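Side-chain contacts in hydrogenase expression protein (PDB 3SB1), which belongs to the HupH/HyaF family and probably assists the production of active hydrogenase, though its exact role is unknown: residues 68-71 with 72-75; 81-84 with 85-89; 135-138 with 139-142. One frame throughout, in Å; residues are numbered along the deposited sequence.

All three contacts are local and partly buried, each with buried apolar residues and exposed ones. Contact 1 is the turn that leaves strand 67-69; contact 2 lies along helix 78-88, the next helix in the chain. The two touch, Leu71 CD2 lying 4.0 Å from Leu84 CD2, and both send side chains against helix 48-63. Contact 3, on the other side of the chain's centre, about 21 and 24 Å from them between centres, belongs to the link between strand 125-132 and helix 143-157. Contacts 1 and 3 hydrogen-bond between residues three apart, contact 2 between residues four apart, and contacts 2 and 3 also meet the second subunit.

Contact 1 of 3, residues 68-71 with 72-75; sequences TIDL and SALP
Leu74 lies obliquely across the CG2 branch of Ile69, its CD1 methyl 4.0 Å from Ile69 CG2. The chain between them folds back in a short 3-10 turn, with two successive i+3 to i hydrogen bonds, as it leaves strand 67-69. With CG set anti to its own carbonyl carbon (chi1 -59°), Leu74 swings back over the turn, and its CG comes to 3.5 Å from Asp70 O. The Leu71 side chain meets it more loosely, CD2 to CD1 of Leu74, and otherwise joins Ile69 against Ile130 of strand 125-132; Ile69 also packs on helix 48-63. The Asp70 side chain takes the exposed flank: CG is turned anti to the backbone N (chi1 -170°), which carries OD2 to 3.5 Å from the Ala73 CB methyl. Asp70 itself is the centre of an inverse gamma turn. Beneath the side chains, Ala73 N bonds to Asp70 O at 3.1 Å and Leu74 N to Leu71 O at 3.1 Å, both donors standing above the carbonyl planes. Cutting Leu74 back to an alanine would probably leave Ile69 CG2 without its neighbour and Asp70 O without the carbon lying against it. The chemistry is therefore divided: Leu74 carbon lies against Asp70 O, whereas Leu71 O takes Leu74 N and probably a water, and a carboxylate edges the exposed flank.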
# COMPACT_ATOMS: atom_id res chain seq x y z
N THR A 68 -6.26 16.25 1.48
CA THR A 68 -5.85 15.90 2.82
C THR A 68 -6.51 16.80 3.84
O THR A 68 -6.93 17.95 3.53
CB THR A 68 -4.33 15.98 3.02
OG1 THR A 68 -3.89 17.32 2.75
CG2 THR A 68 -3.59 15.02 2.12
N ILE A 69 -6.66 16.24 5.03
CA ILE A 69 -7.15 16.95 6.22
C ILE A 69 -6.01 16.80 7.24
O ILE A 69 -5.72 15.69 7.71
CB ILE A 69 -8.43 16.35 6.79
CG1 ILE A 69 -9.52 16.49 5.74
CG2 ILE A 69 -8.79 17.07 8.17
CD1 ILE A 69 -10.79 15.73 6.10
N ASP A 70 -5.34 17.91 7.50
CA ASP A 70 -4.19 17.97 8.42
C ASP A 70 -4.65 17.99 9.88
O ASP A 70 -4.75 19.04 10.53
CB ASP A 70 -3.33 19.21 8.14
CG ASP A 70 -2.01 19.19 8.88
OD1 ASP A 70 -1.78 18.28 9.72
OD2 ASP A 70 -1.19 20.12 8.63
N LEU A 71 -4.80 16.81 10.43
CA LEU A 71 -5.26 16.63 11.77
C LEU A 71 -4.38 17.25 12.83
O LEU A 71 -4.90 17.84 13.79
CB LEU A 71 -5.44 15.13 12.07
CG LEU A 71 -6.48 14.34 11.26
CD1 LEU A 71 -6.42 12.86 11.62
CD2 LEU A 71 -7.91 14.88 11.47
N SER A 72 -3.07 17.19 12.64
CA SER A 72 -2.13 17.75 13.61
C SER A 72 -2.31 19.24 13.78
O SER A 72 -2.06 19.80 14.85
CB SER A 72 -0.70 17.49 13.13
OG SER A 72 -0.43 16.11 13.21
N ALA A 73 -2.74 19.89 12.70
CA ALA A 73 -2.90 21.34 12.70
C ALA A 73 -4.24 21.82 13.29
O ALA A 73 -4.43 23.04 13.54
CB ALA A 73 -2.71 21.90 11.27
N LEU A 74 -5.17 20.90 13.53
CA LEU A 74 -6.52 21.25 14.05
C LEU A 74 -6.53 21.30 15.55
O LEU A 74 -5.77 20.60 16.21
CB LEU A 74 -7.58 20.24 13.56
CG LEU A 74 -7.70 20.13 12.05
CD1 LEU A 74 -8.66 19.02 11.62
CD2 LEU A 74 -8.10 21.48 11.39
N PRO A 75 -7.45 22.10 16.11
CA PRO A 75 -7.54 22.25 17.57
C PRO A 75 -8.36 21.11 18.22
O PRO A 75 -9.29 21.36 18.98
CB PRO A 75 -8.21 23.61 17.72
CG PRO A 75 -9.11 23.68 16.57
CD PRO A 75 -8.37 23.01 15.41
O HOH W 1 -4.71 17.79 16.55

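Contact 2 of 3, residues 81-84 with 85-89; sequences LEWL and RAELG
Trp83 and Glu87, one helical turn apart on helix 78-88, meet through an aliphatic face contact: Glu87 CG sits 4.3 Å above the indole plane, displaced toward the rim. CG of Glu87 stands anti to the backbone N (chi1 174°), and a bend at chi2 carries the carboxylate onward to a salt bridge with Arg156 NE of the second subunit. The apolar pair is Leu84 and Leu88, which slant across each other with Leu84 CG 4.1 Å from Leu88 CD1; both leucines press on helix 48-63 and on Trp115 of strand 113-119. Backbone bonds of the alpha-helical kind run beneath: Arg85 N to Leu81 O is 2.9 Å, and Leu88 N to Leu84 O is 3.0 Å. The last of the series, Gly89 N to Arg85 O at 3.1 Å, closes the helix where Gly89 takes positive phi (68°). Less certainly, in one of two conformers, Arg85 makes a salt bridge to Asp106 and a cation-pi contact with Trp115. One helix thus sorts its chemistry by side: leucines are set into the hydrophobic core, and a glutamate whose methylene rests on an indole is directed to an arginine of the partner chain, which probably favours its charged form.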
# COMPACT_ATOMS: atom_id res chain seq x y z
N LEU A 81 -9.52 13.00 18.62
CA LEU A 81 -8.85 12.16 17.64
C LEU A 81 -9.14 10.71 17.87
O LEU A 81 -9.33 9.98 16.92
CB LEU A 81 -7.34 12.41 17.61
CG LEU A 81 -6.88 13.79 17.14
CD1 LEU A 81 -5.40 13.92 17.39
CD2 LEU A 81 -7.20 13.96 15.66
N GLU A 82 -9.18 10.26 19.12
CA GLU A 82 -9.51 8.84 19.40
C GLU A 82 -10.93 8.53 18.91
O GLU A 82 -11.20 7.45 18.40
CB GLU A 82 -9.41 8.54 20.89
CG GLU A 82 -8.02 8.65 21.48
CD GLU A 82 -7.98 8.59 23.01
OE1 GLU A 82 -9.00 8.24 23.66
OE2 GLU A 82 -6.93 8.96 23.56
N TRP A 83 -11.85 9.46 19.15
CA TRP A 83 -13.23 9.31 18.71
C TRP A 83 -13.29 9.16 17.18
O TRP A 83 -13.93 8.28 16.65
CB TRP A 83 -14.11 10.48 19.16
CG TRP A 83 -15.48 10.38 18.55
CD1 TRP A 83 -16.54 9.67 19.05
CD2 TRP A 83 -15.95 10.99 17.34
NE1 TRP A 83 -17.64 9.81 18.24
CE2 TRP A 83 -17.29 10.57 17.15
CE3 TRP A 83 -15.37 11.81 16.36
CZ2 TRP A 83 -18.06 10.97 16.06
CZ3 TRP A 83 -16.13 12.17 15.25
CH2 TRP A 83 -17.47 11.76 15.13
N LEU A 84 -12.64 10.07 16.47
CA LEU A 84 -12.62 10.02 15.02
C LEU A 84 -11.99 8.75 14.49
O LEU A 84 -12.51 8.14 13.57
CB LEU A 84 -11.91 11.27 14.46
CG LEU A 84 -11.86 11.37 12.95
CD1 LEU A 84 -13.27 11.63 12.44
CD2 LEU A 84 -10.92 12.50 12.50
N ARG A 85 -10.85 8.35 15.03
CA ARG A 85 -10.18 7.12 14.56
C ARG A 85 -11.10 5.93 14.77
O ARG A 85 -11.23 5.07 13.88
CB ARG A 85 -8.83 6.88 15.26
CG ARG A 85 -7.99 5.67 14.74
CD ARG A 85 -7.28 5.96 13.42
NE ARG A 85 -6.52 4.86 12.79
CZ ARG A 85 -5.22 4.64 12.98
NH1 ARG A 85 -4.60 3.66 12.33
NH2 ARG A 85 -4.52 5.39 13.81
N ALA A 86 -11.77 5.88 15.92
CA ALA A 86 -12.70 4.77 16.22
C ALA A 86 -13.92 4.78 15.31
O ALA A 86 -14.43 3.71 14.90
CB ALA A 86 -13.12 4.86 17.68
N GLU A 87 -14.42 5.97 15.00
CA GLU A 87 -15.56 6.10 14.12
C GLU A 87 -15.31 5.68 12.67
O GLU A 87 -16.16 5.08 11.99
CB GLU A 87 -16.04 7.52 14.16
CG GLU A 87 -17.13 7.82 13.18
CD GLU A 87 -18.43 7.07 13.50
OE1 GLU A 87 -18.69 6.75 14.69
OE2 GLU A 87 -19.17 6.77 12.54
N LEU A 88 -14.14 6.05 12.14
CA LEU A 88 -13.76 5.70 10.79
C LEU A 88 -13.38 4.23 10.63
O LEU A 88 -13.48 3.68 9.54
CB LEU A 88 -12.64 6.61 10.30
CG LEU A 88 -12.99 8.09 10.17
CD1 LEU A 88 -11.75 8.91 9.72
CD2 LEU A 88 -14.11 8.27 9.15
N GLY A 89 -12.94 3.63 11.73
CA GLY A 89 -12.59 2.23 11.76
C GLY A 89 -11.38 1.82 10.96
O GLY A 89 -10.65 2.64 10.39

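Contact 3 of 3, residues 135-138 with 139-142; sequences VPEL and VKSP
Val135 points CG2 at Val139 by holding that methyl anti to its backbone N (chi1 63° for CG1), and Val139 answers with CG1 placed between its N and carbonyl carbon (chi1 68°). The motif is a pair of overlapping type I beta turns, in the link from strand 125-132 to helix 143-157, and the two valine side chains cross at about a right angle. The separation of Val135 CG2 and Val139 CG1, 3.3 Å, is tighter than usual for carbons, but Val139 was modelled in two conformers, so this closeness is doubtful. In the same conformer CG1 also faces Pro136 O, the acceptor that Val139 N reaches at 3.2 Å. The second turn is closed by Lys140 N on Glu137 O at 3.3 Å; in both bonds the donor stands above the carbonyl plane. Lys140 runs out extended beyond CG and draws its CE across the Val135 CG1 methyl, 3.8 Å away, so that aliphatic carbon lies against the valine, while Lys140 NZ ends 4.5 Å from Glu137 OE1. That is too far for a salt bridge, yet the opposite charges probably attract. Val135 also packs on Val139 of the second subunit, and Ser141 OG bonds to Glu107 OE2 of that chain, which makes this link part of the dimer contact. A water donates to both Glu137 O and Lys140 O, its oxygen 2.8 Å from Glu137 O.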
# COMPACT_ATOMS: atom_id res chain seq x y z
N VAL A 135 -5.07 5.77 -3.49
CA VAL A 135 -3.95 5.14 -2.77
C VAL A 135 -3.10 6.32 -2.28
O VAL A 135 -2.98 7.32 -2.97
CB VAL A 135 -3.16 4.14 -3.60
CG1 VAL A 135 -2.50 4.84 -4.77
CG2 VAL A 135 -2.13 3.43 -2.72
N PRO A 136 -2.53 6.20 -1.06
CA PRO A 136 -1.71 7.33 -0.62
C PRO A 136 -0.49 7.50 -1.50
O PRO A 136 0.18 6.52 -1.87
CB PRO A 136 -1.30 6.94 0.78
CG PRO A 136 -2.28 5.96 1.26
CD PRO A 136 -2.70 5.20 0.00
N GLU A 137 -0.13 8.77 -1.74
CA GLU A 137 0.99 9.07 -2.62
C GLU A 137 2.29 8.38 -2.20
O GLU A 137 3.12 7.88 -3.00
CB GLU A 137 1.21 10.61 -2.65
CG GLU A 137 2.15 11.07 -3.70
CD GLU A 137 1.61 10.78 -5.10
OE1 GLU A 137 0.37 10.64 -5.24
OE2 GLU A 137 2.42 10.71 -6.07
N LEU A 138 2.47 8.32 -0.91
CA LEU A 138 3.70 7.79 -0.36
C LEU A 138 4.03 6.34 -0.63
O LEU A 138 5.21 5.97 -0.54
CB LEU A 138 3.70 8.01 1.15
CG LEU A 138 3.94 9.43 1.66
CD1 LEU A 138 3.42 9.66 3.12
CD2 LEU A 138 5.44 9.77 1.49
N VAL A 139 3.05 5.52 -0.92
CA VAL A 139 3.35 4.11 -1.09
C VAL A 139 3.95 3.83 -2.47
O VAL A 139 4.73 2.88 -2.62
CB VAL A 139 2.09 3.26 -0.88
CG1 VAL A 139 1.09 3.49 -2.00
CG2 VAL A 139 2.45 1.78 -0.81
N LYS A 140 3.67 4.70 -3.43
CA LYS A 140 4.07 4.48 -4.80
C LYS A 140 5.53 4.62 -4.99
O LYS A 140 6.13 5.58 -4.50
CB LYS A 140 3.38 5.47 -5.73
CG LYS A 140 1.91 5.32 -5.86
CD LYS A 140 1.44 6.38 -6.85
CE LYS A 140 0.00 6.28 -7.17
NZ LYS A 140 -0.34 7.33 -8.18
N SER A 141 6.11 3.69 -5.74
CA SER A 141 7.53 3.77 -6.04
C SER A 141 7.72 4.81 -7.17
O SER A 141 7.12 4.69 -8.20
CB SER A 141 7.97 2.45 -6.64
OG SER A 141 7.43 1.30 -5.95
N PRO A 142 8.55 5.83 -6.97
CA PRO A 142 8.75 6.81 -8.03
C PRO A 142 9.40 6.21 -9.28
O PRO A 142 10.19 5.26 -9.20
CB PRO A 142 9.71 7.82 -7.41
CG PRO A 142 9.51 7.66 -5.93
CD PRO A 142 9.18 6.20 -5.71
O HOH W 2 5.83 7.97 -3.87